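Local atomic coordinates of sensor protein KdpD (PDB entry 4Y2F), a protein that is a potassium-sensing histidine kinase that probably autophosphorylates and passes the phosphate to a response regulator, its GAF domain perhaps regulating this. Residues Tyr6-Ala11 and Leu126-Ala131; Gln19-Thr24 and Asn130-Leu135; Ala75-Asp80 and Gln111-Glu116; Gln88-Lys93 and Arg119-Phe124. All coordinates share one frame; numbering follows the deposited sequence.

Contact 1 of 4, residues Tyr6-Ala11 and Leu126-Ala131; sequences YEMSKA and LLVANA
Met-8 and Leu-127 carry a contact between two nearly parallel helices, and it illustrates how a flexible thioether can bridge two helices whose axes stay well apart. The local axes stay 10.5 Å apart and run within 10° of each other, which leaves the bridging to side chains. Met-8 goes out straight, CG anti to the backbone N (chi1 -175°), and then bends at its last torsion, which turns the methyl toward the partner helix. There Met-8 CE lies 4.0 Å from Leu-127 CB, the two side chains crossing obliquely. Against Val-128 the thioether passes at about a right angle, with Met-8 CE 4.1 Å from Val-128 CG2 and the sulfur nearly as close to the same methyl. Leu-127 CD1 touches both partners, 4.2 Å from Ser-9 CB and equally far from Met-8 CE.

Ser-9 meets the contact through this carbon, while its hydroxyl turns back to its own helix: Ser-9 OG donates to Tyr-6 O at 2.8 Å. Lys-10 N donates to that carbonyl oxygen from the same face of its plane, so two donors grip it and a buried hydroxyl is satisfied beside an apolar neighbour.

On this helical face of the GAF domain, helix 4-13 packs on the long helix 115-142, while helix 18-33 flanks both, Phe-28 meeting Met-8 and Ser-25 meeting Val-128. The subunit interface is adjacent, Leu-127 packing on Leu-126 of the second subunit, and Leu-92 of strand 88-94 reaches Val-128 from the sheet.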
loop_
_atom_site.group_PDB
_atom_site.type_symbol
_atom_site.label_atom_id
_atom_site.label_comp_id
_atom_site.label_asym_id
_atom_site.label_seq_id
_atom_site.Cartn_x
_atom_site.Cartn_y
_atom_site.Cartn_z
ATOM N N TYR A 6 0.400 -8.622 3.409
ATOM C CA TYR A 6 1.264 -9.106 2.340
ATOM C C TYR A 6 0.525 -10.081 1.428
ATOM O O TYR A 6 0.653 -10.003 0.200
ATOM C CB TYR A 6 2.500 -9.762 2.954
ATOM C CG TYR A 6 3.384 -10.487 1.969
ATOM C CD1 TYR A 6 4.392 -9.819 1.291
ATOM C CD2 TYR A 6 3.220 -11.846 1.732
ATOM C CE1 TYR A 6 5.208 -10.479 0.393
ATOM C CE2 TYR A 6 4.027 -12.512 0.835
ATOM C CZ TYR A 6 5.019 -11.826 0.170
ATOM O OH TYR A 6 5.832 -12.488 -0.723
ATOM N N GLU A 7 -0.249 -11.007 2.005
ATOM C CA GLU A 7 -0.970 -11.970 1.172
ATOM C C GLU A 7 -2.038 -11.286 0.329
ATOM O O GLU A 7 -2.238 -11.645 -0.841
ATOM C CB GLU A 7 -1.574 -13.095 2.013
ATOM C CG GLU A 7 -0.552 -14.123 2.497
ATOM C CD GLU A 7 0.156 -14.856 1.363
ATOM O OE1 GLU A 7 -0.518 -15.263 0.390
ATOM O OE2 GLU A 7 1.392 -15.018 1.449
ATOM N N MET A 8 -2.730 -10.297 0.896
ATOM C CA MET A 8 -3.696 -9.552 0.103
ATOM C C MET A 8 -3.004 -8.780 -1.011
ATOM O O MET A 8 -3.508 -8.732 -2.136
ATOM C CB MET A 8 -4.528 -8.614 0.976
ATOM C CG MET A 8 -5.627 -7.909 0.158
ATOM S SD MET A 8 -6.621 -6.703 1.051
ATOM C CE MET A 8 -5.400 -5.435 1.391
ATOM N N SER A 9 -1.826 -8.213 -0.735
ATOM C CA SER A 9 -1.110 -7.469 -1.771
ATOM C C SER A 9 -0.755 -8.367 -2.952
ATOM O O SER A 9 -0.826 -7.939 -4.114
ATOM C CB SER A 9 0.142 -6.793 -1.192
ATOM O OG SER A 9 1.254 -7.676 -1.171
ATOM N N LYS A 10 -0.379 -9.622 -2.684
ATOM C CA LYS A 10 -0.113 -10.553 -3.776
ATOM C C LYS A 10 -1.365 -10.805 -4.600
ATOM O O LYS A 10 -1.304 -10.853 -5.837
ATOM C CB LYS A 10 0.425 -11.875 -3.228
ATOM C CG LYS A 10 1.863 -11.811 -2.738
ATOM C CD LYS A 10 2.222 -13.030 -1.891
ATOM C CE LYS A 10 2.340 -14.310 -2.703
ATOM N NZ LYS A 10 2.787 -15.448 -1.845
ATOM N N ALA A 11 -2.513 -10.950 -3.932
ATOM C CA ALA A 11 -3.757 -11.211 -4.641
ATOM C C ALA A 11 -4.231 -9.973 -5.399
ATOM O O ALA A 11 -4.754 -10.088 -6.514
ATOM C CB ALA A 11 -4.816 -11.692 -3.655
ATOM N N LEU A 126 -5.850 1.397 2.146
ATOM C CA LEU A 126 -4.873 2.080 1.308
ATOM C C LEU A 126 -4.377 1.163 0.194
ATOM O O LEU A 126 -4.246 1.593 -0.959
ATOM C CB LEU A 126 -3.713 2.555 2.174
ATOM C CG LEU A 126 -2.532 3.226 1.493
ATOM C CD1 LEU A 126 -3.008 4.399 0.635
ATOM C CD2 LEU A 126 -1.592 3.702 2.568
ATOM N N LEU A 127 -4.127 -0.107 0.509
ATOM C CA LEU A 127 -3.685 -1.044 -0.522
ATOM C C LEU A 127 -4.793 -1.305 -1.538
ATOM O O LEU A 127 -4.535 -1.355 -2.749
ATOM C CB LEU A 127 -3.230 -2.347 0.127
ATOM C CG LEU A 127 -1.945 -2.330 0.938
ATOM C CD1 LEU A 127 -1.560 -3.765 1.117
ATOM C CD2 LEU A 127 -0.835 -1.595 0.215
ATOM N N VAL A 128 -6.043 -1.437 -1.077
ATOM C CA VAL A 128 -7.157 -1.596 -2.002
ATOM C C VAL A 128 -7.280 -0.378 -2.911
ATOM O O VAL A 128 -7.469 -0.503 -4.128
ATOM C CB VAL A 128 -8.458 -1.874 -1.230
ATOM C CG1 VAL A 128 -9.638 -1.859 -2.190
ATOM C CG2 VAL A 128 -8.349 -3.208 -0.496
ATOM N N ALA A 129 -7.169 0.819 -2.331
ATOM C CA ALA A 129 -7.284 2.041 -3.115
ATOM C C ALA A 129 -6.205 2.117 -4.185
ATOM O O ALA A 129 -6.480 2.527 -5.314
ATOM C CB ALA A 129 -7.212 3.262 -2.199
ATOM N N ASN A 130 -4.971 1.723 -3.844
ATOM C CA ASN A 130 -3.883 1.726 -4.820
ATOM C C ASN A 130 -4.192 0.795 -5.985
ATOM O O ASN A 130 -3.872 1.107 -7.138
ATOM C CB ASN A 130 -2.583 1.274 -4.153
ATOM C CG ASN A 130 -1.947 2.343 -3.298
ATOM O OD1 ASN A 130 -2.352 3.502 -3.325
ATOM N ND2 ASN A 130 -0.917 1.962 -2.551
ATOM N N ALA A 131 -4.802 -0.358 -5.703
ATOM C CA ALA A 131 -5.147 -1.293 -6.772
ATOM C C ALA A 131 -6.227 -0.718 -7.681
ATOM O O ALA A 131 -6.119 -0.782 -8.912
ATOM C CB ALA A 131 -5.571 -2.636 -6.174
#

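Contact 2 of 4, residues Gln19-Thr24 and Asn130-Leu135; sequences QDIAAT and NALERL
Beside Ile-21, which packs on Ala-131 and Leu-135, the shortest backbone bond of these two helical turns runs from Ala-23 N to Gln-19 O at 2.9 Å. The backbone is bonded within each helix, and what crosses between them is apolar: a single branched residue makes the whole contact, a compact example of one side chain serving several partners. The helices run antiparallel, their local directions 173° apart and their axes 10.1 Å apart. Ile-21 points at the other helix and spreads its branches over three neighbours. With CG1 anti to the carbonyl carbon (chi1 -61°), Ile-21 and Leu-135 reach toward each other tip to tip, Ile-21 CG1 lying 3.5 Å from Leu-135 CD1. The end of that branch turns to Ala-131, where Ile-21 CD1 is 3.7 Å from Ala-131 CB. The other branch slides past Leu-132 in the opposite direction, and Ile-21 CG2 comes to 3.8 Å from Leu-132 CD2. Trimming this isoleucine to an alanine here would probably open a gap between the helices and leave Leu-135 CD1 and Ala-131 CB without their apolar mate.

Leu-12 of helix 4-13 also touches Ile-21, so three helices converge at this point. Leu-132 meets Leu-41 of strand 35-42 and Tyr-99 of strand 97-106, and Ala-22 touches Val-39 of strand 35-42, which places helices 18-33 and 115-142 side by side on the GAF-domain sheet.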
loop_
_atom_site.group_PDB
_atom_site.type_symbol
_atom_site.label_atom_id
_atom_site.label_comp_id
_atom_site.label_asym_id
_atom_site.label_seq_id
_atom_site.Cartn_x
_atom_site.Cartn_y
_atom_site.Cartn_z
ATOM N N GLN A 19 -13.961 -5.664 -10.420
ATOM C CA GLN A 19 -14.675 -6.744 -9.747
ATOM C C GLN A 19 -13.708 -7.731 -9.101
ATOM O O GLN A 19 -13.961 -8.214 -7.989
ATOM C CB GLN A 19 -15.621 -7.442 -10.727
ATOM C CG GLN A 19 -16.326 -8.649 -10.141
ATOM C CD GLN A 19 -17.611 -8.989 -10.865
ATOM O OE1 GLN A 19 -18.702 -8.686 -10.385
ATOM N NE2 GLN A 19 -17.490 -9.624 -12.026
ATOM N N ASP A 20 -12.601 -8.041 -9.784
ATOM C CA ASP A 20 -11.530 -8.826 -9.171
ATOM C C ASP A 20 -11.052 -8.181 -7.877
ATOM O O ASP A 20 -10.914 -8.853 -6.848
ATOM C CB ASP A 20 -10.342 -8.948 -10.132
ATOM C CG ASP A 20 -10.570 -9.950 -11.241
ATOM O OD1 ASP A 20 -11.600 -10.656 -11.228
ATOM O OD2 ASP A 20 -9.693 -10.037 -12.125
ATOM N N ILE A 21 -10.751 -6.878 -7.926
ATOM C CA ILE A 21 -10.248 -6.181 -6.743
ATOM C C ILE A 21 -11.283 -6.207 -5.627
ATOM O O ILE A 21 -10.949 -6.439 -4.459
ATOM C CB ILE A 21 -9.819 -4.740 -7.089
ATOM C CG1 ILE A 21 -8.684 -4.733 -8.117
ATOM C CG2 ILE A 21 -9.432 -3.976 -5.844
ATOM C CD1 ILE A 21 -7.447 -5.504 -7.693
ATOM N N ALA A 22 -12.550 -5.964 -5.969
ATOM C CA ALA A 22 -13.610 -5.974 -4.969
ATOM C C ALA A 22 -13.731 -7.342 -4.310
ATOM O O ALA A 22 -13.819 -7.443 -3.081
ATOM C CB ALA A 22 -14.933 -5.570 -5.617
ATOM N N ALA A 23 -13.726 -8.412 -5.113
ATOM C CA ALA A 23 -13.848 -9.754 -4.548
ATOM C C ALA A 23 -12.672 -10.080 -3.634
ATOM O O ALA A 23 -12.859 -10.590 -2.523
ATOM C CB ALA A 23 -13.968 -10.790 -5.667
ATOM N N THR A 24 -11.451 -9.775 -4.080
ATOM C CA THR A 24 -10.278 -10.012 -3.250
ATOM C C THR A 24 -10.347 -9.204 -1.965
ATOM O O THR A 24 -10.074 -9.720 -0.876
ATOM C CB THR A 24 -9.025 -9.629 -4.033
ATOM O OG1 THR A 24 -8.854 -10.523 -5.133
ATOM C CG2 THR A 24 -7.787 -9.682 -3.136
ATOM N N ASN A 130 -4.971 1.723 -3.844
ATOM C CA ASN A 130 -3.883 1.726 -4.820
ATOM C C ASN A 130 -4.192 0.795 -5.985
ATOM O O ASN A 130 -3.872 1.107 -7.138
ATOM C CB ASN A 130 -2.583 1.274 -4.153
ATOM C CG ASN A 130 -1.947 2.343 -3.298
ATOM O OD1 ASN A 130 -2.352 3.502 -3.325
ATOM N ND2 ASN A 130 -0.917 1.962 -2.551
ATOM N N ALA A 131 -4.802 -0.358 -5.703
ATOM C CA ALA A 131 -5.147 -1.293 -6.772
ATOM C C ALA A 131 -6.227 -0.718 -7.681
ATOM O O ALA A 131 -6.119 -0.782 -8.912
ATOM C CB ALA A 131 -5.571 -2.636 -6.174
ATOM N N LEU A 132 -7.272 -0.140 -7.086
ATOM C CA LEU A 132 -8.314 0.527 -7.860
ATOM C C LEU A 132 -7.749 1.681 -8.676
ATOM O O LEU A 132 -8.121 1.864 -9.840
ATOM C CB LEU A 132 -9.391 1.042 -6.909
ATOM C CG LEU A 132 -10.219 -0.050 -6.247
ATOM C CD1 LEU A 132 -11.217 0.580 -5.257
ATOM C CD2 LEU A 132 -10.954 -0.848 -7.318
ATOM N N GLU A 133 -6.837 2.463 -8.086
ATOM C CA GLU A 133 -6.224 3.573 -8.815
ATOM C C GLU A 133 -5.442 3.071 -10.021
ATOM O O GLU A 133 -5.523 3.647 -11.112
ATOM C CB GLU A 133 -5.322 4.385 -7.875
ATOM C CG GLU A 133 -4.498 5.494 -8.552
ATOM C CD GLU A 133 -3.570 6.212 -7.577
ATOM O OE1 GLU A 133 -3.219 5.622 -6.538
ATOM O OE2 GLU A 133 -3.189 7.368 -7.854
ATOM N N ARG A 134 -4.689 1.986 -9.842
ATOM C CA ARG A 134 -3.916 1.432 -10.942
ATOM C C ARG A 134 -4.822 0.992 -12.087
ATOM O O ARG A 134 -4.570 1.322 -13.252
ATOM C CB ARG A 134 -3.057 0.272 -10.445
ATOM C CG ARG A 134 -2.238 -0.354 -11.550
ATOM C CD ARG A 134 -1.338 -1.442 -11.012
ATOM N NE ARG A 134 -2.104 -2.575 -10.500
ATOM C CZ ARG A 134 -2.206 -2.895 -9.214
ATOM N NH1 ARG A 134 -1.592 -2.163 -8.288
ATOM N NH2 ARG A 134 -2.927 -3.949 -8.853
ATOM N N LEU A 135 -5.885 0.246 -11.776
ATOM C CA LEU A 135 -6.760 -0.247 -12.838
ATOM C C LEU A 135 -7.497 0.891 -13.535
ATOM O O LEU A 135 -7.623 0.895 -14.765
ATOM C CB LEU A 135 -7.758 -1.261 -12.283
ATOM C CG LEU A 135 -7.218 -2.618 -11.838
ATOM C CD1 LEU A 135 -8.374 -3.497 -11.420
ATOM C CD2 LEU A 135 -6.416 -3.280 -12.942
#

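Contact 3 of 4, residues Ala75-Asp80 and Gln111-Glu116; sequences AGAGTD and QLMIPE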
loop_
_atom_site.group_PDB
_atom_site.type_symbol
_atom_site.label_atom_id
_atom_site.label_comp_id
_atom_site.label_asym_id
_atom_site.label_seq_id
_atom_site.Cartn_x
_atom_site.Cartn_y
_atom_site.Cartn_z
ATOM N N ALA A 75 -17.867 7.424 7.537
ATOM C CA ALA A 75 -19.129 7.575 8.243
ATOM C C ALA A 75 -19.401 6.259 8.971
ATOM O O ALA A 75 -18.677 5.261 8.821
ATOM C CB ALA A 75 -20.242 7.984 7.274
ATOM N N GLY A 76 -20.450 6.235 9.753
ATOM C CA GLY A 76 -20.742 5.058 10.514
ATOM C C GLY A 76 -19.983 5.068 11.823
ATOM O O GLY A 76 -19.546 6.103 12.335
ATOM N N ALA A 77 -19.838 3.873 12.369
ATOM C CA ALA A 77 -19.223 3.723 13.684
ATOM C C ALA A 77 -17.828 4.338 13.725
ATOM O O ALA A 77 -17.028 4.180 12.800
ATOM C CB ALA A 77 -19.144 2.235 14.047
ATOM N N GLY A 78 -17.541 5.035 14.826
ATOM C CA GLY A 78 -16.269 5.705 14.973
ATOM C C GLY A 78 -16.231 7.112 14.425
ATOM O O GLY A 78 -15.180 7.761 14.504
ATOM N N THR A 79 -17.348 7.607 13.884
ATOM C CA THR A 79 -17.453 8.961 13.345
ATOM C C THR A 79 -18.647 9.673 13.965
ATOM O O THR A 79 -19.486 9.068 14.643
ATOM C CB THR A 79 -17.617 8.982 11.817
ATOM O OG1 THR A 79 -18.981 8.708 11.454
ATOM C CG2 THR A 79 -16.697 7.953 11.141
ATOM N N ASP A 80 -18.756 10.964 13.679
ATOM C CA ASP A 80 -19.885 11.759 14.152
ATOM C C ASP A 80 -21.073 11.732 13.190
ATOM O O ASP A 80 -22.076 12.400 13.458
ATOM C CB ASP A 80 -19.441 13.184 14.439
ATOM C CG ASP A 80 -18.521 13.270 15.651
ATOM O OD1 ASP A 80 -18.677 12.448 16.575
ATOM O OD2 ASP A 80 -17.656 14.173 15.684
ATOM N N GLN A 111 -14.628 -5.350 18.956
ATOM C CA GLN A 111 -13.356 -5.883 18.486
ATOM C C GLN A 111 -12.841 -5.094 17.291
ATOM O O GLN A 111 -11.666 -4.710 17.251
ATOM C CB GLN A 111 -13.570 -7.354 18.123
ATOM C CG GLN A 111 -12.333 -8.060 17.576
ATOM C CD GLN A 111 -12.691 -9.340 16.834
ATOM O OE1 GLN A 111 -13.258 -9.294 15.741
ATOM N NE2 GLN A 111 -12.379 -10.483 17.430
ATOM N N LEU A 112 -13.709 -4.791 16.322
ATOM C CA LEU A 112 -13.277 -4.033 15.156
ATOM C C LEU A 112 -12.789 -2.645 15.536
ATOM O O LEU A 112 -11.857 -2.120 14.911
ATOM C CB LEU A 112 -14.435 -3.920 14.164
ATOM C CG LEU A 112 -14.124 -3.126 12.890
ATOM C CD1 LEU A 112 -13.072 -3.843 12.080
ATOM C CD2 LEU A 112 -15.371 -2.911 12.072
ATOM N N MET A 113 -13.404 -2.035 16.542
ATOM C CA MET A 113 -13.111 -0.655 16.905
ATOM C C MET A 113 -11.906 -0.515 17.829
ATOM O O MET A 113 -11.537 0.613 18.173
ATOM C CB MET A 113 -14.341 0.013 17.515
ATOM C CG MET A 113 -15.556 0.069 16.562
ATOM S SD MET A 113 -15.230 0.696 14.877
ATOM C CE MET A 113 -14.698 2.365 15.251
ATOM N N ILE A 114 -11.278 -1.626 18.213
ATOM C CA ILE A 114 -9.993 -1.528 18.924
ATOM C C ILE A 114 -9.048 -0.672 18.086
ATOM O O ILE A 114 -8.904 -0.919 16.868
ATOM C CB ILE A 114 -9.397 -2.932 19.130
ATOM C CG1 ILE A 114 -10.236 -3.732 20.135
ATOM C CG2 ILE A 114 -7.917 -2.828 19.562
ATOM C CD1 ILE A 114 -9.807 -5.176 20.270
ATOM N N PRO A 115 -8.418 0.353 18.645
ATOM C CA PRO A 115 -7.607 1.259 17.805
ATOM C C PRO A 115 -6.542 0.570 16.966
ATOM O O PRO A 115 -6.404 0.902 15.779
ATOM C CB PRO A 115 -7.054 2.281 18.810
ATOM C CG PRO A 115 -8.182 2.368 19.855
ATOM C CD PRO A 115 -8.657 0.927 19.991
ATOM N N GLU A 116 -5.840 -0.423 17.511
ATOM C CA GLU A 116 -4.872 -1.158 16.712
ATOM C C GLU A 116 -5.523 -1.808 15.490
ATOM O O GLU A 116 -4.939 -1.812 14.398
ATOM C CB GLU A 116 -4.168 -2.192 17.582
ATOM C CG GLU A 116 -3.192 -3.064 16.783
ATOM C CD GLU A 116 -2.287 -3.914 17.646
ATOM O OE1 GLU A 116 -2.634 -4.171 18.818
ATOM O OE2 GLU A 116 -1.218 -4.322 17.143
#
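Met-113 reaches across to Ala-77 and Gly-78, and its course from CB to methyl shows how one flexible residue can lie against a turn. Its CB is directed at the turn, and CG continues anti to the carbonyl carbon (chi1 -61°), beside the backbone N. Two further bends, at chi2 and chi3, fold the chain compactly. The sulfur comes next: Met-113 SD lies 4.3 Å from Ala-77 CB. At the tip the methyl sits over the backbone of the turn, Met-113 CE being 3.7 Å from Gly-78 CA and 3.8 Å from Ala-77 O.

The turn that receives it is a type II beta turn from Gly-76 to Thr-79, with Gly-78 in the third position, where a positive phi (88°) suits glycine. Gly-78 has no side chain on the side that Met-113 CE approaches. Gly-76 O closes the turn by accepting from Thr-79 N at 3.1 Å and from Thr-79 OG1 at 2.8 Å, the hydroxyl lying in the carbonyl plane on a lone pair.

The contact ties the sheet edge of the GAF domain to the start of its long helix. Met-113 belongs to the bend between helix 109-112 and helix 115-142, with Ile-114 at the N-cap of the latter. Strand 75-76, which leads into the turn, is, within this chain, an outermost strand of the sheet, and Gln-88 of its neighbour strand 88-94 also packs on Met-113.

Contact 4 of 4, residues Gln88-Lys93 and Arg119-Phe124; sequences QILPLK and RLLETF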
loop_
_atom_site.group_PDB
_atom_site.type_symbol
_atom_site.label_atom_id
_atom_site.label_comp_id
_atom_site.label_asym_id
_atom_site.label_seq_id
_atom_site.Cartn_x
_atom_site.Cartn_y
_atom_site.Cartn_z
ATOM N N GLN A 88 -19.049 0.283 9.621
ATOM C CA GLN A 88 -18.280 1.443 9.192
ATOM C C GLN A 88 -18.419 1.632 7.687
ATOM O O GLN A 88 -18.527 0.666 6.932
ATOM C CB GLN A 88 -16.800 1.259 9.508
ATOM C CG GLN A 88 -16.525 1.022 10.975
ATOM C CD GLN A 88 -15.054 1.074 11.258
ATOM O OE1 GLN A 88 -14.359 0.092 11.074
ATOM N NE2 GLN A 88 -14.563 2.232 11.679
ATOM N N ILE A 89 -18.403 2.898 7.256
ATOM C CA ILE A 89 -18.361 3.257 5.844
ATOM C C ILE A 89 -17.018 3.950 5.636
ATOM O O ILE A 89 -16.781 5.038 6.182
ATOM C CB ILE A 89 -19.517 4.184 5.460
ATOM C CG1 ILE A 89 -20.850 3.455 5.626
ATOM C CG2 ILE A 89 -19.356 4.630 4.023
ATOM C CD1 ILE A 89 -22.042 4.349 5.275
ATOM N N LEU A 90 -16.129 3.324 4.857
ATOM C CA LEU A 90 -14.734 3.770 4.763
ATOM C C LEU A 90 -14.363 4.126 3.330
ATOM O O LEU A 90 -14.489 3.279 2.425
ATOM C CB LEU A 90 -13.785 2.694 5.302
ATOM C CG LEU A 90 -14.067 2.333 6.759
ATOM C CD1 LEU A 90 -13.195 1.161 7.150
ATOM C CD2 LEU A 90 -13.818 3.514 7.685
ATOM N N PRO A 91 -13.884 5.331 3.072
ATOM C CA PRO A 91 -13.409 5.642 1.719
ATOM C C PRO A 91 -12.124 4.900 1.384
ATOM O O PRO A 91 -11.235 4.724 2.222
ATOM C CB PRO A 91 -13.184 7.155 1.762
ATOM C CG PRO A 91 -12.960 7.466 3.206
ATOM C CD PRO A 91 -13.819 6.489 3.977
ATOM N N LEU A 92 -12.052 4.433 0.140
ATOM C CA LEU A 92 -10.836 3.816 -0.393
ATOM C C LEU A 92 -10.051 4.918 -1.089
ATOM O O LEU A 92 -10.283 5.217 -2.265
ATOM C CB LEU A 92 -11.202 2.696 -1.356
ATOM C CG LEU A 92 -12.125 1.665 -0.710
ATOM C CD1 LEU A 92 -12.643 0.674 -1.740
ATOM C CD2 LEU A 92 -11.415 0.929 0.433
ATOM N N LYS A 93 -9.113 5.530 -0.369
ATOM C CA LYS A 93 -8.455 6.739 -0.830
ATOM C C LYS A 93 -6.985 6.488 -1.111
ATOM O O LYS A 93 -6.304 5.787 -0.355
ATOM C CB LYS A 93 -8.521 7.843 0.223
ATOM C CG LYS A 93 -9.897 8.206 0.676
ATOM C CD LYS A 93 -9.843 9.342 1.686
ATOM C CE LYS A 93 -9.451 10.652 1.038
ATOM N NZ LYS A 93 -9.722 11.815 1.949
ATOM N N ARG A 119 -6.203 0.865 12.895
ATOM C CA ARG A 119 -5.011 1.272 12.164
ATOM C C ARG A 119 -4.648 0.237 11.106
ATOM O O ARG A 119 -4.267 0.601 9.984
ATOM C CB ARG A 119 -3.853 1.506 13.137
ATOM C CG ARG A 119 -4.090 2.710 14.054
ATOM C CD ARG A 119 -2.862 3.096 14.881
ATOM N NE ARG A 119 -2.424 2.057 15.813
ATOM C CZ ARG A 119 -2.826 1.952 17.079
ATOM N NH1 ARG A 119 -3.719 2.798 17.581
ATOM N NH2 ARG A 119 -2.358 0.975 17.841
ATOM N N LEU A 120 -4.820 -1.051 11.419
ATOM C CA LEU A 120 -4.563 -2.096 10.430
ATOM C C LEU A 120 -5.550 -1.998 9.279
ATOM O O LEU A 120 -5.167 -2.101 8.100
ATOM C CB LEU A 120 -4.618 -3.480 11.081
ATOM C CG LEU A 120 -4.359 -4.602 10.079
ATOM C CD1 LEU A 120 -2.933 -4.510 9.510
ATOM C CD2 LEU A 120 -4.573 -5.945 10.752
ATOM N N LEU A 121 -6.830 -1.770 9.595
ATOM C CA LEU A 121 -7.837 -1.669 8.550
ATOM C C LEU A 121 -7.559 -0.486 7.639
ATOM O O LEU A 121 -7.780 -0.573 6.425
ATOM C CB LEU A 121 -9.217 -1.563 9.189
ATOM C CG LEU A 121 -10.411 -1.452 8.228
ATOM C CD1 LEU A 121 -10.468 -2.610 7.255
ATOM C CD2 LEU A 121 -11.703 -1.388 9.064
ATOM N N GLU A 122 -7.045 0.618 8.188
ATOM C CA GLU A 122 -6.701 1.740 7.325
ATOM C C GLU A 122 -5.622 1.362 6.322
ATOM O O GLU A 122 -5.686 1.763 5.151
ATOM C CB GLU A 122 -6.280 2.947 8.145
ATOM C CG GLU A 122 -5.938 4.109 7.239
ATOM C CD GLU A 122 -5.717 5.377 7.988
ATOM O OE1 GLU A 122 -6.715 6.039 8.334
ATOM O OE2 GLU A 122 -4.543 5.700 8.248
ATOM N N THR A 123 -4.631 0.582 6.750
ATOM C CA THR A 123 -3.597 0.142 5.823
ATOM C C THR A 123 -4.194 -0.744 4.743
ATOM O O THR A 123 -3.835 -0.623 3.565
ATOM C CB THR A 123 -2.501 -0.598 6.579
ATOM O OG1 THR A 123 -1.983 0.245 7.621
ATOM C CG2 THR A 123 -1.365 -0.954 5.641
ATOM N N PHE A 124 -5.135 -1.620 5.115
ATOM C CA PHE A 124 -5.815 -2.432 4.108
ATOM C C PHE A 124 -6.514 -1.555 3.072
ATOM O O PHE A 124 -6.370 -1.779 1.861
ATOM C CB PHE A 124 -6.811 -3.385 4.778
ATOM C CG PHE A 124 -6.213 -4.694 5.201
ATOM C CD1 PHE A 124 -5.287 -4.752 6.230
ATOM C CD2 PHE A 124 -6.585 -5.875 4.574
ATOM C CE1 PHE A 124 -4.731 -5.966 6.617
ATOM C CE2 PHE A 124 -6.041 -7.088 4.959
ATOM C CZ PHE A 124 -5.105 -7.134 5.969
#
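The side-chain amide of Gln-88 meets Leu-121 through its oxygen, Gln-88 OE1 approaching Leu-121 CD2 to 3.6 Å, the two side chains coming from opposite directions. The other flat group here, the ring of Phe-124, is turned away from the strand: Leu-120 CD1 lies at its edge, in plane, and Phe-33 makes an edge-to-face pair with it. Helix over sheet is the theme, as befits a GAF domain, in which helices pack on one antiparallel sheet; strand 88-94 is here overlain by helix 115-142.

Gln-88 and Leu-90 both point toward the helix, as alternate residues of a strand do, and Leu-121 meets both from above. Because Leu-121 CG stands anti to the backbone N (chi1 -180°), beside the carbonyl carbon, its CD2 methyl is carried to the strand. The polar end of Gln-88 is not left to an apolar neighbour alone. Gln-88 NE2 donates to Gln-118 OE1, one turn earlier on the same helix, and more weakly to Ala-77 O. These bonds set how the amide is turned; its oxygen is hydrogen-bonded as well as lying next to the methyl.

On its two sides the strand is hydrogen-bonded to Val-104 and Val-102 through Gln-88 and Leu-90, and to Ala-75 through Ile-89, which places it between strands 97-106 and 75-76. Farther along, Leu-92 continues the row beneath the helix, packing on Thr-125 and Val-128. The closest approach of the two segments is between methyls: Leu-90 CD1 lies 3.5 Å from Leu-121 CD2.

How the contacts relate
All four contacts draw on the long helix 115-142 or the bend that leads into it, paired in turn with two helices, a turn at the sheet's edge and a strand. Contacts 1, 2 and 4 are buried, whereas contact 3 is partly exposed. Contacts 1 and 2 share Asn-130 and Ala-131 and join the successive helices 4-13 and 18-33 to the same long helix, once parallel and once antiparallel, by purely apolar packing. Contact 4 attaches strand 88-94, contact 3 the turn that follows its neighbour 75-76, and polar groups enter there: Gln-88 of contact 4 also touches Met-113 of contact 3. Contact 1 meets contact 4 where Met-8 CE lies 3.4 Å from Phe-124 CD2.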